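Local coordinates for protein 2-oxoglutarate dehydrogenase E3 component (Thermus thermophilus, PDB 2YQU) that probably catalyses the NAD(+)-dependent reoxidation of protein-bound dihydrolipoyl groups, using one FAD bound in each subunit, at residues 235-240 / 250-255; 2-7 / 25-30; 205-210 / 351-356. All coordinates share one frame; numbering follows the deposited sequence.

Interaction 1. Residues 235-240 / 250-255; sequences VPEAKG and VLEADR
Gly240 comes up against Ala253 and Asp254 where strand 231-237 turns into strand 240-245 and strand 250-253 ends. The three strands follow one another in antiparallel order, a beta meander, so the segments 235-240 and 250-255 belong mostly to its two outer strands and meet where the first hairpin turns into the middle strand. That hairpin is closed by Glu237 N bonding Gly240 O at 2.9 Å, with Ala238 and Lys239 at the bend. Having no side chain, Gly240 brings bare backbone to the other segment: its CA sits 3.3 Å from Ala253 O, and the CA atoms of Gly240 and Asp254 are 4.2 Å apart. The regular pairing of this edge is carried next door, by Ala253 with Ala241 and Leu251 with Val243. After Asp254 the chain leaves the meander for the parallel sheet of the NAD-binding half, where Arg255 pairs with Ile171. Asp254 marks the change: OD1 accepts from Arg169 N, and its carbonyl oxygen is taken by Arg153.

The side chains touch only lightly. Glu237 runs out extended, and OE2 comes within 4.1 Å of Glu252 CG. The two glutamates cross at about a right angle, their carboxylate planes 66° apart. Glu237 OE2 stays 4.6 Å from Glu252 OE1, and the like charges are probably eased by Arg242, which forms a salt bridge with Glu237 OE1. A single water spans the pair, donating to Glu237 OE1 at 2.7 Å and to Glu252 OE1 at 2.8 Å.

Interaction 2. Residues 2-7 / 25-30; sequences YDLLVI and MKVGVV. With FAD (flavin-adenine dinucleotide), chain D.
Lys26 O takes two amides from the other segment: Asp3 N at 2.9 Å, a bent bond (134° at the hydrogen) in the carbonyl plane, and Leu4 N at 3.2 Å, straighter but tilted from that plane. Asp3 repays the residue. With CG beside its own backbone N (chi1 -63°), its carboxylate swings across to receive Lys26 N on OD2 at 2.9 Å, on the anti side and 22° out of the carboxylate plane. Both backbone polar atoms of Lys26 are therefore held by Asp3 and Leu4, at the corner in the chain.

From there a parallel ladder takes over. Gly28 N gives to Leu4 O at 3.0 Å, Val6 N to Gly28 O at 2.8 Å, and Val30 N to Val6 O at 2.8 Å. Leu5 turns its backbone the other way and bonds to Tyr132 and Leu134, so strand 4-7 is paired along both edges.

Tyr2 lays its ring over Gly28, whose CA lies 3.8 Å from the ring centroid in a CH-pi contact over the face; the hydroxyl goes on to His107 NE2. On the Leu5 face, Leu5 CD1 packs on Val30 CG2. The other face carries Leu4, Val6, Val27 and Val29, with Met25 CE closing over Leu4 CB; Ala20 of helix 11-22 covers Leu4, Met25 and Val27, and Ala17 covers Val29. At the C-terminal ends the strands reach the cofactor: Ile7 CG2 touches N1A of the FAD adenine at 3.8 Å, and Val30 leads into Glu31, which hydrogen-bonds the FAD. Strand 2-7, helix 11-22 and strand 27-31 make the beta-alpha-beta crossover of a Rossmann-type dinucleotide fold, here holding FAD.

Interaction 3. Residues 205-210 / 351-356; sequences TMDLEV and YTEEEL
Asp207 and Glu354 each reach across to accept a backbone amide at the start of the other's helix. Asp207 holds CG anti to its backbone N (chi1 -176°), which sends OD2 to Glu353 N at 3.0 Å, met nearly head-on along the C-O bond. In return Glu354, bent at chi2, brings OE1 to Leu208 N at 2.9 Å; that amide arrives from above the carboxylate, 45° out of its plane. Around these bonds Thr352 CG2 lies 3.8 Å from Asp207 CA, and Leu208 crosses the Glu354 carboxylate at a slant, its CB and both methyls against it.

Asp207 is also the N-cap of helix 208-221, OD1 taking Glu209 N, while Thr352 caps helix 353-359 in a capping box with Glu355. Two helix N-termini thus join the NAD-binding half to the dimerisation domain, and their amides would help stabilise like charges as close as Asp207 OD2 and Glu354 OE1, 3.8 Å apart.

Toward Glu209 and Glu353 the fit loosens. Glu209 OE1 and Glu353 OE2 come within 4.2 Å, and Lys387 bridges both and Asp207 OD1; Glu353 OE1 goes to Tyr363. Between them a water donates to Glu353 OE2 at 2.7 Å and only weakly to Glu209 OE2. Two more waters flank the Glu354 carboxylate, one linking Asp207 OD1 to OE2, the other Met206 O to OE1.

In the fold
Interaction 2 is the buried one, a backbone ladder inside the FAD-binding Rossmann unit, with apolar residues on both faces. Interactions 1 and 3 are only partly buried. Interaction 1 joins bare backbone at a glycine, with a water between two glutamates; interaction 3 sets carboxylates on helix-start amides, with waters around them. They differ in reach: interaction 1 joins strands of one small meander, 10 residues apart, whereas 205-210 and 351-356 are 141 residues apart and belong to different family domains, with interaction 1 lying on the chain between them. None of the three touches another. Interactions 2 and 3 sit on opposite sides of the chain's centre, about 23 Å apart at their nearest atoms.

Interaction 1. Residues 235-240 / 250-255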
loop_
_atom_site.group_PDB
_atom_site.type_symbol
_atom_site.label_atom_id
_atom_site.label_comp_id
_atom_site.label_asym_id
_atom_site.label_seq_id
_atom_site.Cartn_x
_atom_site.Cartn_y
_atom_site.Cartn_z
ATOM N N VAL A 235 -16.244 -37.960 1.207
ATOM C CA VAL A 235 -17.388 -38.604 0.570
ATOM C C VAL A 235 -18.647 -37.758 0.744
ATOM O O VAL A 235 -18.952 -37.331 1.848
ATOM C CB VAL A 235 -17.646 -40.014 1.168
ATOM C CG1 VAL A 235 -18.733 -40.742 0.380
ATOM C CG2 VAL A 235 -16.367 -40.835 1.193
ATOM N N PRO A 236 -19.372 -37.495 -0.336
ATOM C CA PRO A 236 -20.661 -36.806 -0.214
ATOM C C PRO A 236 -21.708 -37.677 0.478
ATOM O O PRO A 236 -21.665 -38.899 0.381
ATOM C CB PRO A 236 -21.057 -36.504 -1.665
ATOM C CG PRO A 236 -20.224 -37.378 -2.516
ATOM C CD PRO A 236 -19.023 -37.789 -1.736
ATOM N N GLU A 237 -22.609 -37.028 1.203
ATOM C CA GLU A 237 -23.749 -37.679 1.845
ATOM C C GLU A 237 -25.025 -36.949 1.421
ATOM O O GLU A 237 -24.964 -35.984 0.653
ATOM C CB GLU A 237 -23.561 -37.669 3.363
ATOM C CG GLU A 237 -22.403 -38.549 3.815
ATOM C CD GLU A 237 -22.036 -38.387 5.276
ATOM O OE1 GLU A 237 -21.453 -39.335 5.836
ATOM O OE2 GLU A 237 -22.307 -37.325 5.870
ATOM N N ALA A 238 -26.173 -37.409 1.918
ATOM C CA ALA A 238 -27.477 -36.908 1.472
ATOM C C ALA A 238 -27.627 -35.386 1.551
ATOM O O ALA A 238 -28.068 -34.750 0.588
ATOM C CB ALA A 238 -28.600 -37.594 2.258
ATOM N N LYS A 239 -27.262 -34.805 2.693
ATOM C CA LYS A 239 -27.364 -33.357 2.893
ATOM C C LYS A 239 -26.108 -32.819 3.590
ATOM O O LYS A 239 -26.174 -31.967 4.480
ATOM C CB LYS A 239 -28.635 -33.011 3.678
ATOM C CG LYS A 239 -28.734 -33.671 5.043
ATOM C CD LYS A 239 -30.097 -33.427 5.674
ATOM C CE LYS A 239 -31.121 -34.444 5.208
ATOM N NZ LYS A 239 -32.501 -33.988 5.528
ATOM N N GLY A 240 -24.964 -33.329 3.149
ATOM C CA GLY A 240 -23.674 -32.929 3.675
ATOM C C GLY A 240 -22.559 -33.758 3.068
ATOM O O GLY A 240 -22.675 -34.233 1.942
ATOM N N VAL A 250 -13.924 -39.193 12.048
ATOM C CA VAL A 250 -14.792 -38.763 10.962
ATOM C C VAL A 250 -15.365 -37.395 11.299
ATOM O O VAL A 250 -15.961 -37.208 12.358
ATOM C CB VAL A 250 -15.950 -39.759 10.731
ATOM C CG1 VAL A 250 -16.828 -39.312 9.566
ATOM C CG2 VAL A 250 -15.408 -41.163 10.501
ATOM N N LEU A 251 -15.151 -36.436 10.407
ATOM C CA LEU A 251 -15.740 -35.116 10.523
ATOM C C LEU A 251 -16.898 -35.013 9.551
ATOM O O LEU A 251 -16.887 -35.621 8.486
ATOM C CB LEU A 251 -14.701 -34.030 10.228
ATOM C CG LEU A 251 -13.543 -33.911 11.217
ATOM C CD1 LEU A 251 -12.517 -32.913 10.698
ATOM C CD2 LEU A 251 -14.027 -33.504 12.593
ATOM N N GLU A 252 -17.909 -34.249 9.938
ATOM C CA GLU A 252 -19.068 -33.999 9.096
ATOM C C GLU A 252 -19.193 -32.499 8.876
ATOM O O GLU A 252 -18.900 -31.711 9.768
ATOM C CB GLU A 252 -20.337 -34.544 9.759
ATOM C CG GLU A 252 -20.657 -35.976 9.357
ATOM C CD GLU A 252 -21.633 -36.658 10.296
ATOM O OE1 GLU A 252 -21.583 -37.906 10.393
ATOM O OE2 GLU A 252 -22.449 -35.960 10.930
ATOM N N ALA A 253 -19.629 -32.122 7.680
ATOM C CA ALA A 253 -19.877 -30.725 7.342
ATOM C C ALA A 253 -20.921 -30.600 6.233
ATOM O O ALA A 253 -21.292 -31.588 5.595
ATOM C CB ALA A 253 -18.573 -30.050 6.933
ATOM N N ASP A 254 -21.407 -29.385 6.014
ATOM C CA ASP A 254 -22.377 -29.119 4.952
ATOM C C ASP A 254 -21.717 -29.064 3.576
ATOM O O ASP A 254 -22.311 -29.442 2.566
ATOM C CB ASP A 254 -23.099 -27.803 5.223
ATOM C CG ASP A 254 -23.875 -27.832 6.508
ATOM O OD1 ASP A 254 -23.346 -27.350 7.536
ATOM O OD2 ASP A 254 -25.016 -28.332 6.582
ATOM N N ARG A 255 -20.501 -28.535 3.542
ATOM C CA ARG A 255 -19.682 -28.502 2.335
ATOM C C ARG A 255 -18.254 -28.842 2.723
ATOM O O ARG A 255 -17.810 -28.538 3.828
ATOM C CB ARG A 255 -19.698 -27.111 1.679
ATOM C CG ARG A 255 -21.061 -26.511 1.449
ATOM C CD ARG A 255 -21.830 -27.102 0.277
ATOM N NE ARG A 255 -23.178 -26.540 0.201
ATOM C CZ ARG A 255 -24.136 -26.974 -0.616
ATOM N NH1 ARG A 255 -23.922 -27.995 -1.437
ATOM N NH2 ARG A 255 -25.327 -26.385 -0.605
HETATM O O HOH W 1 -20.992 -39.832 8.407
#

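Interaction 2. Residues 2-7 / 25-30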
loop_
_atom_site.group_PDB
_atom_site.type_symbol
_atom_site.label_atom_id
_atom_site.label_comp_id
_atom_site.label_asym_id
_atom_site.label_seq_id
_atom_site.Cartn_x
_atom_site.Cartn_y
_atom_site.Cartn_z
ATOM N N TYR A 2 0.421 -17.444 -38.707
ATOM C CA TYR A 2 0.748 -16.632 -37.545
ATOM C C TYR A 2 2.246 -16.615 -37.282
ATOM O O TYR A 2 2.943 -17.583 -37.572
ATOM C CB TYR A 2 0.057 -17.200 -36.314
ATOM C CG TYR A 2 -1.438 -17.068 -36.322
ATOM C CD1 TYR A 2 -2.254 -18.185 -36.187
ATOM C CD2 TYR A 2 -2.040 -15.827 -36.428
ATOM C CE1 TYR A 2 -3.639 -18.060 -36.172
ATOM C CE2 TYR A 2 -3.416 -15.695 -36.407
ATOM C CZ TYR A 2 -4.208 -16.812 -36.281
ATOM O OH TYR A 2 -5.574 -16.671 -36.268
ATOM N N ASP A 3 2.742 -15.519 -36.715
ATOM C CA ASP A 3 4.087 -15.515 -36.146
ATOM C C ASP A 3 4.071 -16.243 -34.803
ATOM O O ASP A 3 5.016 -16.950 -34.465
ATOM C CB ASP A 3 4.601 -14.089 -35.944
ATOM C CG ASP A 3 4.738 -13.336 -37.245
ATOM O OD1 ASP A 3 5.242 -13.928 -38.225
ATOM O OD2 ASP A 3 4.354 -12.161 -37.375
ATOM N N LEU A 4 2.992 -16.047 -34.047
ATOM C CA LEU A 4 2.844 -16.628 -32.720
ATOM C C LEU A 4 1.428 -17.143 -32.553
ATOM O O LEU A 4 0.481 -16.409 -32.770
ATOM C CB LEU A 4 3.119 -15.581 -31.636
ATOM C CG LEU A 4 2.814 -16.015 -30.199
ATOM C CD1 LEU A 4 3.693 -17.193 -29.773
ATOM C CD2 LEU A 4 2.958 -14.845 -29.218
ATOM N N LEU A 5 1.303 -18.401 -32.152
ATOM C CA LEU A 5 0.034 -18.974 -31.756
ATOM C C LEU A 5 0.150 -19.297 -30.279
ATOM O O LEU A 5 1.072 -20.002 -29.873
ATOM C CB LEU A 5 -0.243 -20.239 -32.554
ATOM C CG LEU A 5 -1.575 -20.941 -32.308
ATOM C CD1 LEU A 5 -2.736 -20.069 -32.728
ATOM C CD2 LEU A 5 -1.591 -22.266 -33.075
ATOM N N VAL A 6 -0.768 -18.752 -29.487
ATOM C CA VAL A 6 -0.781 -18.914 -28.044
ATOM C C VAL A 6 -1.932 -19.840 -27.681
ATOM O O VAL A 6 -3.060 -19.626 -28.123
ATOM C CB VAL A 6 -0.996 -17.567 -27.324
ATOM C CG1 VAL A 6 -0.952 -17.761 -25.818
ATOM C CG2 VAL A 6 0.040 -16.549 -27.763
ATOM N N ILE A 7 -1.647 -20.870 -26.892
ATOM C CA ILE A 7 -2.674 -21.772 -26.396
ATOM C C ILE A 7 -2.958 -21.443 -24.936
ATOM O O ILE A 7 -2.129 -21.700 -24.074
ATOM C CB ILE A 7 -2.228 -23.235 -26.548
ATOM C CG1 ILE A 7 -1.959 -23.552 -28.025
ATOM C CG2 ILE A 7 -3.297 -24.184 -26.003
ATOM C CD1 ILE A 7 -1.090 -24.763 -28.245
ATOM N N MET A 25 4.415 -8.804 -33.877
ATOM C CA MET A 25 4.057 -10.162 -34.277
ATOM C C MET A 25 2.587 -10.245 -34.689
ATOM O O MET A 25 1.735 -9.523 -34.158
ATOM C CB MET A 25 4.309 -11.147 -33.122
ATOM C CG MET A 25 5.756 -11.213 -32.640
ATOM S SD MET A 25 6.001 -12.535 -31.431
ATOM C CE MET A 25 6.216 -13.904 -32.548
ATOM N N LYS A 26 2.299 -11.133 -35.635
ATOM C CA LYS A 26 0.928 -11.483 -35.981
ATOM C C LYS A 26 0.553 -12.635 -35.078
ATOM O O LYS A 26 1.158 -13.697 -35.154
ATOM C CB LYS A 26 0.817 -11.914 -37.445
ATOM C CG LYS A 26 -0.573 -12.350 -37.853
ATOM C CD LYS A 26 -0.618 -12.814 -39.309
ATOM C CE LYS A 26 -2.031 -13.200 -39.735
ATOM N NZ LYS A 26 -2.022 -14.150 -40.908
ATOM N N VAL A 27 -0.444 -12.418 -34.229
ATOM C CA VAL A 27 -0.719 -13.324 -33.121
ATOM C C VAL A 27 -2.124 -13.895 -33.199
ATOM O O VAL A 27 -3.083 -13.174 -33.474
ATOM C CB VAL A 27 -0.580 -12.603 -31.765
ATOM C CG1 VAL A 27 -0.775 -13.585 -30.625
ATOM C CG2 VAL A 27 0.765 -11.909 -31.669
ATOM N N GLY A 28 -2.216 -15.196 -32.958
ATOM C CA GLY A 28 -3.477 -15.878 -32.740
ATOM C C GLY A 28 -3.480 -16.538 -31.375
ATOM O O GLY A 28 -2.432 -16.930 -30.865
ATOM N N VAL A 29 -4.668 -16.674 -30.801
ATOM C CA VAL A 29 -4.851 -17.252 -29.473
ATOM C C VAL A 29 -5.996 -18.266 -29.534
ATOM O O VAL A 29 -7.084 -17.947 -30.019
ATOM C CB VAL A 29 -5.181 -16.157 -28.430
ATOM C CG1 VAL A 29 -5.356 -16.758 -27.030
ATOM C CG2 VAL A 29 -4.086 -15.094 -28.396
ATOM N N VAL A 30 -5.745 -19.482 -29.058
ATOM C CA VAL A 30 -6.784 -20.491 -28.903
ATOM C C VAL A 30 -7.128 -20.629 -27.425
ATOM O O VAL A 30 -6.247 -20.818 -26.590
ATOM C CB VAL A 30 -6.345 -21.868 -29.459
ATOM C CG1 VAL A 30 -7.548 -22.781 -29.639
ATOM C CG2 VAL A 30 -5.586 -21.714 -30.771
HETATM P PA FAD D . -4.627 -20.091 -16.577
HETATM O O1A FAD D . -5.167 -21.287 -15.888
HETATM O O2A FAD D . -5.032 -18.771 -15.907
HETATM O O5B FAD D . -5.077 -20.130 -18.113
HETATM C C5B FAD D . -4.998 -21.336 -18.832
HETATM C C4B FAD D . -6.088 -21.300 -19.881
HETATM O O4B FAD D . -5.785 -22.273 -20.860
HETATM C C3B FAD D . -7.464 -21.648 -19.321
HETATM O O3B FAD D . -8.370 -20.596 -19.569
HETATM C C2B FAD D . -7.873 -22.905 -20.065
HETATM O O2B FAD D . -9.243 -22.901 -20.396
HETATM C C1B FAD D . -6.989 -22.861 -21.300
HETATM N N9A FAD D . -6.623 -24.142 -21.912
HETATM C C8A FAD D . -6.011 -25.222 -21.328
HETATM N N7A FAD D . -5.802 -26.162 -22.268
HETATM C C5A FAD D . -6.274 -25.697 -23.448
HETATM C C6A FAD D . -6.324 -26.238 -24.729
HETATM N N6A FAD D . -5.720 -27.381 -25.048
HETATM N N1A FAD D . -6.877 -25.475 -25.725
HETATM C C2A FAD D . -7.376 -24.215 -25.505
HETATM N N3A FAD D . -7.315 -23.683 -24.234
HETATM C C4A FAD D . -6.783 -24.426 -23.236
HETATM N N1 FAD D . -2.788 -16.071 -8.402
HETATM C C2 FAD D . -2.280 -14.857 -7.994
HETATM O O2 FAD D . -1.200 -14.439 -8.424
HETATM N N3 FAD D . -2.981 -14.096 -7.093
HETATM C C4 FAD D . -4.182 -14.539 -6.585
HETATM O O4 FAD D . -4.846 -13.737 -5.950
HETATM C C4X FAD D . -4.716 -15.762 -6.990
HETATM N N5 FAD D . -5.925 -16.214 -6.486
HETATM C C5X FAD D . -6.427 -17.439 -6.919
HETATM C C6 FAD D . -7.645 -17.893 -6.407
HETATM C C7 FAD D . -8.167 -19.125 -6.828
HETATM C C7M FAD D . -9.530 -19.532 -6.335
HETATM C C8 FAD D . -7.473 -19.893 -7.758
HETATM C C8M FAD D . -8.139 -21.046 -8.465
HETATM C C9 FAD D . -6.254 -19.439 -8.264
HETATM C C9A FAD D . -5.720 -18.215 -7.842
HETATM N N10 FAD D . -4.494 -17.759 -8.333
HETATM C C10 FAD D . -4.004 -16.534 -7.906
HETATM C "C1'" FAD D . -3.621 -18.595 -9.233
HETATM C "C2'" FAD D . -3.827 -18.118 -10.674
HETATM O "O2'" FAD D . -5.189 -18.245 -11.053
HETATM C "C3'" FAD D . -2.912 -18.838 -11.658
HETATM O "O3'" FAD D . -1.574 -18.772 -11.200
HETATM C "C4'" FAD D . -2.975 -18.191 -13.038
HETATM O "O4'" FAD D . -4.292 -18.216 -13.532
HETATM C "C5'" FAD D . -2.006 -18.882 -14.004
HETATM O "O5'" FAD D . -2.130 -18.329 -15.295
HETATM P P FAD D . -1.848 -19.227 -16.599
HETATM O O1P FAD D . -1.944 -18.361 -17.813
HETATM O O2P FAD D . -0.567 -20.027 -16.451
HETATM O O3P FAD D . -3.034 -20.320 -16.659
#

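Interaction 3. Residues 205-210 / 351-356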
loop_
_atom_site.group_PDB
_atom_site.type_symbol
_atom_site.label_atom_id
_atom_site.label_comp_id
_atom_site.label_asym_id
_atom_site.label_seq_id
_atom_site.Cartn_x
_atom_site.Cartn_y
_atom_site.Cartn_z
ATOM N N THR A 205 4.685 -22.068 1.286
ATOM C CA THR A 205 5.583 -21.226 0.491
ATOM C C THR A 205 6.054 -19.993 1.254
ATOM O O THR A 205 6.996 -19.335 0.827
ATOM C CB THR A 205 4.922 -20.756 -0.823
ATOM O OG1 THR A 205 3.732 -20.006 -0.545
ATOM C CG2 THR A 205 4.450 -21.933 -1.668
ATOM N N MET A 206 5.375 -19.662 2.350
ATOM C CA MET A 206 5.779 -18.538 3.192
ATOM C C MET A 206 6.989 -18.914 4.032
ATOM O O MET A 206 7.312 -20.087 4.205
ATOM C CB MET A 206 4.638 -18.106 4.122
ATOM C CG MET A 206 3.384 -17.624 3.416
ATOM S SD MET A 206 3.662 -16.088 2.515
ATOM C CE MET A 206 2.891 -16.461 0.942
ATOM N N ASP A 207 7.657 -17.888 4.551
ATOM C CA ASP A 207 8.667 -18.042 5.586
ATOM C C ASP A 207 8.029 -18.679 6.812
ATOM O O ASP A 207 6.893 -18.360 7.155
ATOM C CB ASP A 207 9.231 -16.670 5.927
ATOM C CG ASP A 207 10.370 -16.717 6.919
ATOM O OD1 ASP A 207 10.104 -16.699 8.128
ATOM O OD2 ASP A 207 11.569 -16.736 6.581
ATOM N N LEU A 208 8.758 -19.584 7.459
ATOM C CA LEU A 208 8.194 -20.393 8.538
ATOM C C LEU A 208 7.625 -19.517 9.642
ATOM O O LEU A 208 6.571 -19.817 10.176
ATOM C CB LEU A 208 9.241 -21.351 9.124
ATOM C CG LEU A 208 9.112 -22.856 8.871
ATOM C CD1 LEU A 208 8.815 -23.176 7.424
ATOM C CD2 LEU A 208 10.388 -23.582 9.312
ATOM N N GLU A 209 8.334 -18.445 9.981
ATOM C CA GLU A 209 7.870 -17.494 11.000
ATOM C C GLU A 209 6.487 -16.918 10.663
ATOM O O GLU A 209 5.620 -16.787 11.524
ATOM C CB GLU A 209 8.880 -16.352 11.135
ATOM C CG GLU A 209 8.951 -15.721 12.510
ATOM C CD GLU A 209 10.253 -14.975 12.718
ATOM O OE1 GLU A 209 10.580 -14.110 11.878
ATOM O OE2 GLU A 209 10.951 -15.254 13.729
ATOM N N VAL A 210 6.302 -16.579 9.392
ATOM C CA VAL A 210 5.052 -16.018 8.890
ATOM C C VAL A 210 3.928 -17.060 8.885
ATOM O O VAL A 210 2.805 -16.759 9.266
ATOM C CB VAL A 210 5.278 -15.428 7.480
ATOM C CG1 VAL A 210 3.976 -15.049 6.814
ATOM C CG2 VAL A 210 6.192 -14.223 7.572
ATOM N N TYR A 351 13.964 -14.781 -0.996
ATOM C CA TYR A 351 14.236 -16.017 -0.275
ATOM C C TYR A 351 13.702 -15.974 1.151
ATOM O O TYR A 351 13.755 -14.933 1.811
ATOM C CB TYR A 351 15.745 -16.292 -0.239
ATOM C CG TYR A 351 16.328 -16.730 -1.569
ATOM C CD1 TYR A 351 17.417 -16.066 -2.130
ATOM C CD2 TYR A 351 15.793 -17.814 -2.259
ATOM C CE1 TYR A 351 17.953 -16.473 -3.346
ATOM C CE2 TYR A 351 16.316 -18.225 -3.471
ATOM C CZ TYR A 351 17.398 -17.555 -4.006
ATOM O OH TYR A 351 17.912 -17.968 -5.216
ATOM N N THR A 352 13.206 -17.117 1.620
ATOM C CA THR A 352 12.890 -17.295 3.030
ATOM C C THR A 352 14.159 -17.581 3.803
ATOM O O THR A 352 15.180 -17.917 3.221
ATOM C CB THR A 352 11.909 -18.463 3.252
ATOM O OG1 THR A 352 12.520 -19.684 2.821
ATOM C CG2 THR A 352 10.637 -18.330 2.401
ATOM N N GLU A 353 14.082 -17.442 5.121
ATOM C CA GLU A 353 15.153 -17.879 6.009
ATOM C C GLU A 353 15.502 -19.350 5.764
ATOM O O GLU A 353 16.669 -19.709 5.773
ATOM C CB GLU A 353 14.757 -17.672 7.472
ATOM C CG GLU A 353 14.712 -16.213 7.886
ATOM C CD GLU A 353 14.948 -16.022 9.362
ATOM O OE1 GLU A 353 15.947 -16.581 9.871
ATOM O OE2 GLU A 353 14.148 -15.304 10.001
ATOM N N GLU A 354 14.490 -20.173 5.500
ATOM C CA GLU A 354 14.675 -21.610 5.253
ATOM C C GLU A 354 15.532 -21.843 4.015
ATOM O O GLU A 354 16.448 -22.666 4.038
ATOM C CB GLU A 354 13.326 -22.322 5.098
ATOM C CG GLU A 354 12.560 -22.499 6.402
ATOM C CD GLU A 354 12.075 -21.177 6.963
ATOM O OE1 GLU A 354 11.274 -20.510 6.271
ATOM O OE2 GLU A 354 12.519 -20.789 8.071
ATOM N N GLU A 355 15.246 -21.093 2.952
ATOM C CA GLU A 355 15.993 -21.206 1.705
ATOM C C GLU A 355 17.426 -20.698 1.864
ATOM O O GLU A 355 18.348 -21.312 1.348
ATOM C CB GLU A 355 15.274 -20.478 0.564
ATOM C CG GLU A 355 13.980 -21.166 0.151
ATOM C CD GLU A 355 13.119 -20.345 -0.789
ATOM O OE1 GLU A 355 12.627 -20.910 -1.786
ATOM O OE2 GLU A 355 12.920 -19.141 -0.544
ATOM N N LEU A 356 17.616 -19.598 2.592
ATOM C CA LEU A 356 18.953 -19.059 2.825
ATOM C C LEU A 356 19.809 -20.041 3.625
ATOM O O LEU A 356 20.959 -20.281 3.275
ATOM C CB LEU A 356 18.884 -17.712 3.564
ATOM C CG LEU A 356 18.180 -16.556 2.838
ATOM C CD1 LEU A 356 18.299 -15.270 3.641
ATOM C CD2 LEU A 356 18.722 -16.364 1.430
HETATM O O HOH W 2 9.663 -21.614 4.569
HETATM O O HOH W 3 11.728 -18.554 9.405
HETATM O O HOH W 4 14.219 -14.803 12.649
#